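Local coordinates for protein PT26-6P (Thermococcus sp., PDB 2WB7) that is of unknown function but is encoded by a euryarchaeal mobile element and combines immunoglobulin-like domains with a domain of long helices, at residues I10-K15 with G232-S237; Y388-D393 with K483-G488; A23-A28 with K285-P290; I445-G450 with D489-A494. One frame throughout, in Å; residues are numbered along the deposited sequence.

Contact 1 of 4, residues I10-K15 with G232-S237; sequences IDDVKK and GGMLGS
Asp12 and selenomethionine Met234 face each other across two adjoining loops: one leads through a 3-10 turn (13-15) toward helix 21-34, the other runs without regular structure between strands 221-222 and 253-261. Their side chains cross at about a right angle. SE of Met234 lies 3.5 Å from CB of Asp12, while CG of Met234 comes to 3.1 Å from OD2 of the same aspartate. A bend at the last torsion (chi3 62°) carries CE of Met234 away from the carboxylate.

The second touch is made by Lys15, which, extended beyond CG, lays its chain alongside the carbonyl of Gly232, with CD 3.2 Å from Gly232 O. Its NZ gives that same oxygen a weak hydrogen bond of 3.5 Å, so the carbonyl meets both the aliphatic and the charged part of the lysine.

Further out, each partner is fixed by other elements. Asp12 OD1 is engaged by helix 503-523, in a salt bridge with Lys512 NZ and a hydrogen bond with Tyr516 OH, which probably stabilises the buried carboxylate as an anion. Met234 is held through its backbone to Leu254 and Gln256, which ties segment 232-237 alongside strand 253-261. On the solvent side Asp11 links two lysines in a salt-bridge network. Its OD1 has a long pairing, 3.8 Å, with Lys15 NZ, and Lys14 NZ approaches its OD2 at 3.0 Å from above the carboxylate plane, 66° out of it.

Contact 2 of 4, residues Y388-D393 with K483-G488; sequences YTVMKD and KHEMAG
Glu485 reaches from helix 471-499 to the 388-393 loop, its carboxylate accepting from two consecutive backbone N-H groups just before helix 393-404, whose N-cap position is held by Lys392. At the start of segment 483-488, Lys483 sends NZ to Asp7 and Asp9, and His484 bonds Glu454 and Glu524, so both look to other parts of the fold. At Glu485 itself, CG stands anti to the backbone N (chi1 -165°) and the chain stays extended, which carries the carboxylate out to the loop. OE2 accepts from Val390 N at 2.9 Å and OE1 from Met391 N at 3.3 Å. Both donors arrive on the syn sides, 17° and 24° out of the carboxylate plane, which restrains the rotation of the group. Lys425 NZ, from helix 408-438, makes a salt bridge to OE2 and also bonds Tyr388 O, which probably offsets the charge of the buried carboxylate. Aliphatic groups close round the oxygens: Val390 CB lies 3.8 Å from Glu485 OE2, and the chain of selenomethionine Met391 bends away beyond CG. Thr389 adds its methyl, CG2 lying 3.5 Å from Glu485 OE1.

Contact 3 of 4, residues A23-A28 with K285-P290; sequences AAHKAA and KFLITP
Leu287 and Ala24 meet where helix 21-34 lies over one face of the eight-stranded antiparallel sheet that includes strand 281-290, in the second immunoglobulin-like domain. The segments 23-28 and 285-290 run roughly the same way, their axes 9.5 Å apart at closest and crossing at -41°. Alternation along the strand puts Leu287 and Thr289 on the helix side, and a spacing of four residues along the helix presents Ala24 and Ala28 to them.

Apolar packing carries the contact. CG of Leu287 is anti to the backbone N (chi1 -172°), which sends the branched end out from the sheet until its CD2 methyl lies 3.8 Å from Ala24 CB. The short alanine side chains face the sheet, and Leu287 fills the distance between helix and strand. It also packs on Ile269 and Phe337, so its end is flanked by apolar side chains of both neighbouring strands.

A ring borders this packing. The His25 side chain leaves the helix at an angle and its ring end swings back toward the strand, crossing the leucine at about a right angle, with CD2 of His25 3.7 Å from CD2 of Leu287. The methyl approaches this ring obliquely, and the ring also packs edge-to-face with Phe337 of strand 336-343.

The remaining touch pairs a methyl with a hydroxyl. Ala28, which also leans on Ile267, meets the hydroxyl of Thr289. This is plain van der Waals contact, Ala28 CB standing 4.0 Å from Thr289 OG1.

Contact 4 of 4, residues I445-G450 with D489-A494; sequences IEYAQG and DYYVNA
The Tyr491 ring has Gly450 on one face: CA of Gly450 sits 3.9 Å from the ring centroid and 16° off the ring normal, a CH-pi contact displaced toward the rim. The absence of a side chain at Gly450 lets the ring lie flat on the helix backbone, where CD1 of Tyr491 is 3.3 Å from Gly450 C. Tyr447 O comes to the same tyrosine obliquely, meeting its CB at 3.4 Å. The Tyr447 ring is approached obliquely as well, by Ala494, whose CB lies 3.5 Å from Tyr447 CD1. With CG beside the backbone N (chi1 -60°), the Tyr447 ring reaches Ala494, while Tyr447 CB is 4.2 Å from Tyr491 CD2. Both tyrosines also touch alanines of helix 503-523, Tyr447 at Ala510 and Tyr491 at Ala513.

Within segment 489-494, Asn493 ND2 bonds back to Asp489 O at 2.8 Å, arriving above the carbonyl plane, while Asn493 N takes the opposite face of the same oxygen. Asn493 OD1 meanwhile accepts from Ser385 N, tying helix 471-499 to the loop that leads into helix 393-404.

The close backbones, with the CA atoms of Tyr447 and Tyr491 only 5.1 Å apart, reflect the small residues at the crossing. The segments are near-antiparallel, at 155° with axes 7.7 Å apart, as in an alpha-helical hairpin, here made by the consecutive helices 442-465 and 471-499.

In the fold
Contacts 2 and 4 lie in the helical domain, their centres about 14 Å apart, and use adjoining segments of helix 471-499. Contact 1 lies about 17 Å from contact 2 and 20 Å from contact 4, centre to centre. It reaches both, through Ile10 packing on Lys483 and Met486, and through Ser237 O, probably hydrogen-bonded to Tyr490 OH. Contact 3, on the sheet of the second immunoglobulin-like domain, is centred about 18 Å from contact 1 and 34 Å from contacts 2 and 4. Along the chain, contacts 1 and 3 alternate, as do 2 and 4 after them. The N-terminal region, packing against both, therefore appears to bridge the helical domain and the second immunoglobulin-like domain.

Contact 1 of 4, residues I10-K15 with G232-S237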
# COMPACT_ATOMS: atom_id res chain seq x y z
N ILE A 10 -2.50 15.07 22.45
CA ILE A 10 -3.01 14.46 21.23
C ILE A 10 -1.93 13.55 20.63
O ILE A 10 -0.81 13.99 20.35
CB ILE A 10 -3.45 15.50 20.19
CG1 ILE A 10 -4.57 16.36 20.77
CG2 ILE A 10 -3.87 14.82 18.90
CD1 ILE A 10 -5.09 17.44 19.85
N ASP A 11 -2.28 12.29 20.44
CA ASP A 11 -1.31 11.32 20.00
C ASP A 11 -0.69 11.69 18.66
O ASP A 11 0.48 11.42 18.41
CB ASP A 11 -1.94 9.95 19.94
CG ASP A 11 -1.08 8.94 20.61
OD1 ASP A 11 -0.16 8.44 19.93
OD2 ASP A 11 -1.28 8.69 21.83
N ASP A 12 -1.47 12.32 17.80
CA ASP A 12 -0.97 12.76 16.52
C ASP A 12 0.12 13.80 16.73
O ASP A 12 1.10 13.81 16.01
CB ASP A 12 -2.10 13.34 15.68
CG ASP A 12 -3.20 12.34 15.42
OD1 ASP A 12 -4.39 12.71 15.54
OD2 ASP A 12 -2.88 11.18 15.07
N VAL A 13 -0.05 14.65 17.73
CA VAL A 13 0.91 15.71 17.98
C VAL A 13 2.23 15.11 18.46
O VAL A 13 3.30 15.62 18.13
CB VAL A 13 0.38 16.76 19.01
CG1 VAL A 13 1.45 17.77 19.37
CG2 VAL A 13 -0.86 17.46 18.46
N LYS A 14 2.15 14.03 19.23
CA LYS A 14 3.35 13.40 19.75
C LYS A 14 4.12 12.68 18.66
O LYS A 14 5.16 12.10 18.93
CB LYS A 14 3.03 12.41 20.86
CG LYS A 14 2.39 13.02 22.09
CD LYS A 14 2.23 11.95 23.14
CE LYS A 14 0.81 11.92 23.70
NZ LYS A 14 0.25 10.52 23.72
N LYS A 15 3.61 12.68 17.44
CA LYS A 15 4.30 11.96 16.38
C LYS A 15 4.97 12.90 15.40
O LYS A 15 5.71 12.48 14.52
CB LYS A 15 3.35 11.01 15.66
CG LYS A 15 2.85 9.89 16.57
CD LYS A 15 1.84 9.01 15.86
CE LYS A 15 0.89 8.35 16.86
NZ LYS A 15 -0.25 7.65 16.20
N GLY A 232 1.96 3.66 13.94
CA GLY A 232 1.94 5.08 14.26
C GLY A 232 1.70 6.01 13.08
O GLY A 232 1.60 7.23 13.27
N GLY A 233 1.60 5.46 11.87
CA GLY A 233 1.22 6.27 10.71
C GLY A 233 -0.10 6.96 10.97
O GLY A 233 -0.95 6.42 11.67
N MSE A 234 -0.30 8.15 10.41
CA MSE A 234 -1.47 8.94 10.76
C MSE A 234 -2.62 8.88 9.75
O MSE A 234 -2.44 8.50 8.60
CB MSE A 234 -1.10 10.40 11.03
CG MSE A 234 -1.95 11.01 12.13
SE MSE A 234 -1.93 12.92 12.21
CE MSE A 234 -2.69 13.28 10.46
N LEU A 235 -3.81 9.27 10.22
CA LEU A 235 -4.99 9.44 9.39
C LEU A 235 -5.48 10.88 9.50
O LEU A 235 -5.40 11.48 10.57
CB LEU A 235 -6.12 8.55 9.90
CG LEU A 235 -5.78 7.07 9.82
CD1 LEU A 235 -6.72 6.23 10.70
CD2 LEU A 235 -5.86 6.65 8.35
N GLY A 236 -6.02 11.40 8.40
CA GLY A 236 -6.70 12.68 8.43
C GLY A 236 -5.81 13.88 8.74
O GLY A 236 -4.69 13.98 8.27
N SER A 237 -6.33 14.80 9.54
CA SER A 237 -5.66 16.06 9.75
C SER A 237 -5.83 16.47 11.18
O SER A 237 -6.86 16.20 11.79
CB SER A 237 -6.30 17.12 8.86
OG SER A 237 -5.79 18.41 9.13

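Contact 2 of 4, residues Y388-D393 with K483-G488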
# COMPACT_ATOMS: atom_id res chain seq x y z
N TYR A 388 -14.62 27.50 12.40
CA TYR A 388 -14.68 28.59 13.38
C TYR A 388 -14.55 28.05 14.79
O TYR A 388 -15.55 27.85 15.47
CB TYR A 388 -15.97 29.40 13.21
CG TYR A 388 -16.23 29.70 11.75
CD1 TYR A 388 -17.29 29.09 11.07
CD2 TYR A 388 -15.39 30.53 11.04
CE1 TYR A 388 -17.49 29.32 9.74
CE2 TYR A 388 -15.59 30.76 9.70
CZ TYR A 388 -16.65 30.15 9.05
OH TYR A 388 -16.86 30.38 7.72
N THR A 389 -13.32 27.81 15.22
CA THR A 389 -13.09 27.26 16.53
C THR A 389 -13.58 28.24 17.57
O THR A 389 -13.30 29.42 17.48
CB THR A 389 -11.62 27.00 16.79
OG1 THR A 389 -11.10 26.26 15.69
CG2 THR A 389 -11.44 26.20 18.06
N VAL A 390 -14.30 27.73 18.55
CA VAL A 390 -14.78 28.56 19.63
C VAL A 390 -13.73 28.64 20.73
O VAL A 390 -13.54 29.70 21.34
CB VAL A 390 -16.11 28.02 20.18
CG1 VAL A 390 -16.52 28.75 21.44
CG2 VAL A 390 -17.19 28.12 19.10
N MSE A 391 -13.03 27.55 20.97
CA MSE A 391 -12.03 27.52 22.01
C MSE A 391 -10.63 27.76 21.48
O MSE A 391 -9.79 26.85 21.45
CB MSE A 391 -12.12 26.21 22.73
CG MSE A 391 -13.55 25.83 22.89
SE MSE A 391 -13.92 25.06 24.59
CE MSE A 391 -13.01 26.40 25.70
N LYS A 392 -10.39 28.99 21.05
CA LYS A 392 -9.07 29.41 20.64
C LYS A 392 -8.09 29.26 21.82
O LYS A 392 -8.49 29.39 22.98
CB LYS A 392 -9.16 30.86 20.20
CG LYS A 392 -10.15 31.07 19.07
CD LYS A 392 -9.45 30.87 17.73
CE LYS A 392 -10.43 31.05 16.58
NZ LYS A 392 -11.47 32.09 16.89
N ASP A 393 -6.83 28.97 21.53
CA ASP A 393 -5.87 28.80 22.61
C ASP A 393 -5.80 30.07 23.47
O ASP A 393 -5.77 29.98 24.70
CB ASP A 393 -4.48 28.46 22.07
CG ASP A 393 -4.47 27.17 21.24
OD1 ASP A 393 -5.40 26.34 21.38
OD2 ASP A 393 -3.52 26.99 20.45
N LYS A 483 -11.49 19.05 23.13
CA LYS A 483 -11.46 17.87 22.27
C LYS A 483 -12.84 17.50 21.77
O LYS A 483 -12.99 17.01 20.65
CB LYS A 483 -10.86 16.68 22.99
CG LYS A 483 -9.68 17.00 23.85
CD LYS A 483 -8.51 17.58 23.11
CE LYS A 483 -7.22 17.19 23.84
NZ LYS A 483 -6.31 18.35 24.07
N HIS A 484 -13.85 17.68 22.62
CA HIS A 484 -15.23 17.47 22.17
C HIS A 484 -15.55 18.41 21.01
O HIS A 484 -16.16 17.99 20.04
CB HIS A 484 -16.27 17.64 23.30
CG HIS A 484 -16.43 16.43 24.17
ND1 HIS A 484 -16.59 15.15 23.67
CD2 HIS A 484 -16.46 16.30 25.52
CE1 HIS A 484 -16.70 14.30 24.67
NE2 HIS A 484 -16.61 14.97 25.80
N GLU A 485 -15.14 19.67 21.10
CA GLU A 485 -15.39 20.58 19.98
C GLU A 485 -14.66 20.13 18.71
O GLU A 485 -15.19 20.27 17.60
CB GLU A 485 -15.04 22.04 20.29
CG GLU A 485 -15.66 22.96 19.26
CD GLU A 485 -14.93 24.29 19.03
OE1 GLU A 485 -14.01 24.62 19.82
OE2 GLU A 485 -15.29 25.01 18.06
N MSE A 486 -13.46 19.61 18.89
CA MSE A 486 -12.65 19.10 17.79
C MSE A 486 -13.32 17.90 17.12
O MSE A 486 -13.37 17.79 15.89
CB MSE A 486 -11.27 18.72 18.30
CG MSE A 486 -10.39 19.92 18.64
SE MSE A 486 -8.88 19.34 19.75
CE MSE A 486 -7.65 20.85 19.61
N ALA A 487 -13.84 17.00 17.96
CA ALA A 487 -14.60 15.84 17.53
C ALA A 487 -15.84 16.25 16.72
O ALA A 487 -16.06 15.78 15.61
CB ALA A 487 -15.00 15.03 18.72
N GLY A 488 -16.62 17.17 17.27
CA GLY A 488 -17.78 17.69 16.57
C GLY A 488 -17.40 18.33 15.26
O GLY A 488 -18.09 18.15 14.25

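Contact 3 of 4, residues A23-A28 with K285-P290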
# COMPACT_ATOMS: atom_id res chain seq x y z
N ALA A 23 12.63 8.47 9.68
CA ALA A 23 11.33 7.81 9.96
C ALA A 23 10.76 7.16 8.70
O ALA A 23 10.22 6.06 8.74
CB ALA A 23 10.34 8.78 10.57
N ALA A 24 10.87 7.86 7.57
CA ALA A 24 10.48 7.29 6.29
C ALA A 24 11.20 5.97 5.99
O ALA A 24 10.56 4.97 5.64
CB ALA A 24 10.72 8.29 5.16
N HIS A 25 12.52 5.98 6.13
CA HIS A 25 13.32 4.79 5.89
C HIS A 25 12.85 3.65 6.78
O HIS A 25 12.56 2.55 6.31
CB HIS A 25 14.81 5.09 6.06
CG HIS A 25 15.40 5.85 4.91
ND1 HIS A 25 16.22 6.94 5.09
CD2 HIS A 25 15.26 5.69 3.57
CE1 HIS A 25 16.58 7.42 3.90
NE2 HIS A 25 16.01 6.68 2.97
N LYS A 26 12.72 3.95 8.08
CA LYS A 26 12.19 3.00 9.06
C LYS A 26 10.88 2.39 8.61
O LYS A 26 10.72 1.17 8.65
CB LYS A 26 11.96 3.71 10.39
CG LYS A 26 13.16 3.79 11.26
CD LYS A 26 13.42 2.41 11.81
CE LYS A 26 12.23 1.96 12.61
NZ LYS A 26 11.97 2.96 13.67
N ALA A 27 9.94 3.24 8.20
CA ALA A 27 8.63 2.78 7.80
C ALA A 27 8.78 1.83 6.63
O ALA A 27 8.14 0.77 6.60
CB ALA A 27 7.78 3.97 7.41
N ALA A 28 9.61 2.22 5.68
CA ALA A 28 9.91 1.40 4.51
C ALA A 28 10.38 0.01 4.95
O ALA A 28 9.81 -1.01 4.57
CB ALA A 28 10.97 2.06 3.67
N LYS A 285 6.14 14.53 1.02
CA LYS A 285 7.45 14.00 0.68
C LYS A 285 7.24 12.49 0.51
O LYS A 285 6.79 11.80 1.43
CB LYS A 285 8.41 14.29 1.83
CG LYS A 285 9.83 14.70 1.44
CD LYS A 285 10.69 14.95 2.70
CE LYS A 285 11.95 15.75 2.40
NZ LYS A 285 13.09 14.92 1.87
N PHE A 286 7.53 11.97 -0.68
CA PHE A 286 7.32 10.55 -0.94
C PHE A 286 8.62 9.79 -1.10
O PHE A 286 9.52 10.23 -1.81
CB PHE A 286 6.47 10.36 -2.19
CG PHE A 286 5.13 11.02 -2.13
CD1 PHE A 286 4.96 12.32 -2.59
CD2 PHE A 286 4.02 10.33 -1.66
CE1 PHE A 286 3.71 12.94 -2.56
CE2 PHE A 286 2.76 10.93 -1.63
CZ PHE A 286 2.60 12.24 -2.08
N LEU A 287 8.72 8.64 -0.45
CA LEU A 287 9.85 7.76 -0.62
C LEU A 287 9.46 6.62 -1.54
O LEU A 287 8.42 5.98 -1.34
CB LEU A 287 10.22 7.19 0.74
CG LEU A 287 11.51 6.40 0.79
CD1 LEU A 287 12.58 7.14 0.04
CD2 LEU A 287 11.89 6.27 2.22
N ILE A 288 10.26 6.38 -2.57
CA ILE A 288 10.04 5.22 -3.43
C ILE A 288 11.19 4.24 -3.24
O ILE A 288 12.33 4.58 -3.47
CB ILE A 288 9.95 5.64 -4.91
CG1 ILE A 288 8.81 6.64 -5.12
CG2 ILE A 288 9.70 4.42 -5.78
CD1 ILE A 288 8.64 7.04 -6.56
N THR A 289 10.89 3.02 -2.81
CA THR A 289 11.95 2.04 -2.47
C THR A 289 11.71 0.73 -3.17
O THR A 289 10.61 0.17 -3.07
CB THR A 289 11.96 1.70 -0.96
OG1 THR A 289 11.57 2.84 -0.20
CG2 THR A 289 13.34 1.24 -0.51
N PRO A 290 12.72 0.20 -3.87
CA PRO A 290 12.52 -1.15 -4.35
C PRO A 290 12.39 -2.02 -3.11
O PRO A 290 12.96 -1.68 -2.07
CB PRO A 290 13.81 -1.45 -5.10
CG PRO A 290 14.83 -0.53 -4.48
CD PRO A 290 14.05 0.73 -4.23

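Contact 4 of 4, residues I445-G450 with D489-A494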
# COMPACT_ATOMS: atom_id res chain seq x y z
N ILE A 445 -26.27 11.12 8.20
CA ILE A 445 -27.14 11.13 9.38
C ILE A 445 -26.37 10.80 10.66
O ILE A 445 -26.44 11.53 11.66
CB ILE A 445 -28.33 10.16 9.21
CG1 ILE A 445 -29.24 10.68 8.10
CG2 ILE A 445 -29.10 10.01 10.51
CD1 ILE A 445 -30.33 9.71 7.71
N GLU A 446 -25.64 9.70 10.65
CA GLU A 446 -24.90 9.32 11.83
C GLU A 446 -23.84 10.34 12.20
O GLU A 446 -23.62 10.62 13.37
CB GLU A 446 -24.26 7.97 11.62
CG GLU A 446 -25.27 6.86 11.46
CD GLU A 446 -24.71 5.55 11.95
OE1 GLU A 446 -25.16 4.48 11.47
OE2 GLU A 446 -23.79 5.62 12.82
N TYR A 447 -23.18 10.91 11.20
CA TYR A 447 -22.12 11.88 11.45
C TYR A 447 -22.71 13.16 12.03
O TYR A 447 -22.28 13.61 13.11
CB TYR A 447 -21.35 12.21 10.17
CG TYR A 447 -20.68 11.00 9.56
CD1 TYR A 447 -20.37 10.96 8.20
CD2 TYR A 447 -20.41 9.87 10.32
CE1 TYR A 447 -19.77 9.86 7.64
CE2 TYR A 447 -19.82 8.76 9.76
CZ TYR A 447 -19.50 8.76 8.42
OH TYR A 447 -18.92 7.67 7.86
N ALA A 448 -23.69 13.71 11.33
CA ALA A 448 -24.32 14.95 11.76
C ALA A 448 -24.87 14.82 13.19
O ALA A 448 -24.72 15.72 14.01
CB ALA A 448 -25.39 15.40 10.77
N GLN A 449 -25.46 13.68 13.51
CA GLN A 449 -25.91 13.50 14.88
C GLN A 449 -24.69 13.44 15.82
O GLN A 449 -24.73 13.98 16.93
CB GLN A 449 -26.77 12.24 15.02
CG GLN A 449 -27.44 12.07 16.40
CD GLN A 449 -28.29 13.28 16.78
OE1 GLN A 449 -29.15 13.73 16.02
NE2 GLN A 449 -28.06 13.81 17.98
N GLY A 450 -23.63 12.77 15.38
CA GLY A 450 -22.41 12.68 16.16
C GLY A 450 -21.90 14.07 16.49
O GLY A 450 -21.51 14.35 17.62
N ASP A 489 -16.29 19.07 15.26
CA ASP A 489 -15.80 19.67 14.01
C ASP A 489 -15.50 18.60 12.95
O ASP A 489 -15.81 18.79 11.77
CB ASP A 489 -14.58 20.56 14.26
CG ASP A 489 -14.95 21.86 14.95
OD1 ASP A 489 -16.15 22.26 14.89
OD2 ASP A 489 -14.06 22.51 15.54
N TYR A 490 -14.94 17.48 13.38
CA TYR A 490 -14.65 16.39 12.47
C TYR A 490 -15.96 15.85 11.90
O TYR A 490 -16.11 15.74 10.69
CB TYR A 490 -13.90 15.25 13.17
CG TYR A 490 -12.41 15.48 13.37
CD1 TYR A 490 -11.60 15.86 12.32
CD2 TYR A 490 -11.83 15.31 14.63
CE1 TYR A 490 -10.22 16.08 12.50
CE2 TYR A 490 -10.46 15.50 14.82
CZ TYR A 490 -9.66 15.89 13.74
OH TYR A 490 -8.32 16.09 13.94
N TYR A 491 -16.90 15.53 12.80
CA TYR A 491 -18.19 14.96 12.41
C TYR A 491 -18.89 15.79 11.35
O TYR A 491 -19.50 15.27 10.42
CB TYR A 491 -19.11 14.78 13.62
CG TYR A 491 -18.93 13.45 14.30
CD1 TYR A 491 -18.75 13.37 15.66
CD2 TYR A 491 -18.93 12.26 13.56
CE1 TYR A 491 -18.58 12.16 16.28
CE2 TYR A 491 -18.76 11.05 14.17
CZ TYR A 491 -18.59 11.01 15.54
OH TYR A 491 -18.41 9.81 16.18
N VAL A 492 -18.75 17.10 11.49
CA VAL A 492 -19.38 18.02 10.58
C VAL A 492 -18.70 17.97 9.22
O VAL A 492 -19.37 17.95 8.17
CB VAL A 492 -19.33 19.45 11.12
CG1 VAL A 492 -19.38 20.44 9.97
CG2 VAL A 492 -20.47 19.68 12.15
N ASN A 493 -17.36 17.96 9.23
CA ASN A 493 -16.62 17.67 8.01
C ASN A 493 -17.09 16.35 7.39
O ASN A 493 -17.34 16.28 6.19
CB ASN A 493 -15.12 17.63 8.29
CG ASN A 493 -14.49 19.01 8.31
OD1 ASN A 493 -14.10 19.55 7.28
ND2 ASN A 493 -14.40 19.59 9.50
N ALA A 494 -17.24 15.32 8.23
CA ALA A 494 -17.62 14.00 7.73
C ALA A 494 -19.01 14.02 7.05
O ALA A 494 -19.17 13.57 5.89
CB ALA A 494 -17.57 12.98 8.85